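PDB 5UY7: peptidoglycan glycosyltransferase from Burkholderia ambifaria, which belongs to the penicillin-binding proteins and carries a transpeptidase-type domain of the beta-lactamase-like fold. Local coordinates for residues 209-214 and 513-518. Sequence-based numbering, arbitrary orientation.
Sequences ANLKAA and GPVFSA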
# COMPACT_ATOMS: atom_id res chain seq x y z
N ALA A 209 -15.24 0.67 14.47
CA ALA A 209 -16.09 -0.50 14.66
C ALA A 209 -15.54 -1.71 13.92
O ALA A 209 -15.50 -2.82 14.46
CB ALA A 209 -17.51 -0.18 14.18
N ASN A 210 -15.11 -1.51 12.67
CA ASN A 210 -14.62 -2.64 11.90
C ASN A 210 -13.27 -3.12 12.42
O ASN A 210 -13.01 -4.33 12.43
CB ASN A 210 -14.51 -2.26 10.42
CG ASN A 210 -15.86 -2.27 9.74
OD1 ASN A 210 -16.53 -3.30 9.68
ND2 ASN A 210 -16.27 -1.12 9.21
N LEU A 211 -12.41 -2.19 12.85
CA LEU A 211 -11.10 -2.60 13.35
C LEU A 211 -11.23 -3.32 14.68
O LEU A 211 -10.55 -4.33 14.91
CB LEU A 211 -10.19 -1.37 13.49
CG LEU A 211 -8.77 -1.66 13.94
CD1 LEU A 211 -8.01 -2.46 12.88
CD2 LEU A 211 -8.08 -0.32 14.25
N LYS A 212 -12.10 -2.82 15.57
CA LYS A 212 -12.34 -3.48 16.85
C LYS A 212 -12.83 -4.90 16.63
O LYS A 212 -12.35 -5.84 17.27
CB LYS A 212 -13.34 -2.67 17.66
CG LYS A 212 -13.75 -3.28 19.00
CD LYS A 212 -14.67 -2.32 19.76
CE LYS A 212 -15.06 -2.86 21.13
NZ LYS A 212 -15.90 -4.08 21.04
N ALA A 213 -13.79 -5.07 15.72
CA ALA A 213 -14.31 -6.41 15.45
C ALA A 213 -13.21 -7.35 14.96
O ALA A 213 -13.17 -8.52 15.35
CB ALA A 213 -15.44 -6.34 14.42
N ALA A 214 -12.30 -6.85 14.12
CA ALA A 214 -11.22 -7.68 13.60
C ALA A 214 -10.20 -8.03 14.68
O ALA A 214 -9.74 -9.17 14.76
CB ALA A 214 -10.53 -6.98 12.43
N GLY A 513 -7.30 -8.12 4.63
CA GLY A 513 -8.15 -7.83 3.50
C GLY A 513 -9.59 -7.53 3.86
O GLY A 513 -10.17 -6.54 3.41
N PRO A 514 -10.21 -8.39 4.67
CA PRO A 514 -11.61 -8.14 5.04
C PRO A 514 -11.81 -6.86 5.83
O PRO A 514 -12.89 -6.27 5.77
CB PRO A 514 -11.99 -9.37 5.87
CG PRO A 514 -11.09 -10.44 5.32
CD PRO A 514 -9.79 -9.75 5.07
N VAL A 515 -10.79 -6.42 6.59
CA VAL A 515 -10.90 -5.15 7.29
C VAL A 515 -10.87 -3.99 6.30
O VAL A 515 -11.67 -3.05 6.40
CB VAL A 515 -9.78 -5.00 8.34
CG1 VAL A 515 -10.04 -3.77 9.20
CG2 VAL A 515 -9.67 -6.25 9.18
N PHE A 516 -9.93 -4.03 5.36
CA PHE A 516 -9.94 -3.05 4.28
C PHE A 516 -11.29 -3.03 3.58
O PHE A 516 -11.88 -1.96 3.35
CB PHE A 516 -8.83 -3.35 3.26
CG PHE A 516 -9.02 -2.65 1.94
CD1 PHE A 516 -8.54 -1.36 1.75
CD2 PHE A 516 -9.72 -3.26 0.90
CE1 PHE A 516 -8.73 -0.69 0.56
CE2 PHE A 516 -9.93 -2.59 -0.31
CZ PHE A 516 -9.42 -1.31 -0.48
N SER A 517 -11.79 -4.22 3.23
CA SER A 517 -13.03 -4.30 2.46
C SER A 517 -14.19 -3.69 3.23
O SER A 517 -14.99 -2.92 2.67
CB SER A 517 -13.34 -5.76 2.13
OG SER A 517 -14.64 -5.87 1.58
N ALA A 518 -14.31 -4.02 4.51
CA ALA A 518 -15.41 -3.51 5.32
C ALA A 518 -15.33 -1.99 5.44
O ALA A 518 -16.32 -1.29 5.26
CB ALA A 518 -15.40 -4.17 6.70
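Ala-214 and Val-515 make the tightest apolar contact between these two helices: CB of Ala-214 lies 3.4 Å from CG2 of Val-515, closer than carbons usually pack. Both methyls of Val-515 meet 209-214, on different residues. CG1 is set anti to the backbone N (chi1 -171°), which places CG2 anti to the carbonyl carbon and against Ala-214, while CG1 reaches CD1 of Leu-211 more loosely, at 4.4 Å. The segment axes are 9.6 Å apart, a usual distance for packed helices. They run close to antiparallel, at 159°. The nearest CA atoms, of Asn-210 and Val-515, are 6.4 Å apart.

No hydrogen bond joins 209-214 to 513-518, but Asn-210 packs its amide on the methyl of Ala-518, with OD1 3.3 Å and CG 3.6 Å from CB of Ala-518. Its ND2 is hydrogen-bonded to the backbone O of Ile-206, one turn earlier in its own helix, and to OD2 of Asp-522, a bond between the helices whose far end lies one turn beyond 513-518.

Helices 201-217 and 509-526, from near the two ends of the modelled chain, pack side by side on one face of the five-stranded antiparallel sheet, a feature of the fold shared by penicillin-binding transpeptidase domains and serine beta-lactamases; Leu-211 rests on Val-239 and Tyr-241 of edge strand 235-241 and Val-515 on Val-496 of central strand 492-499.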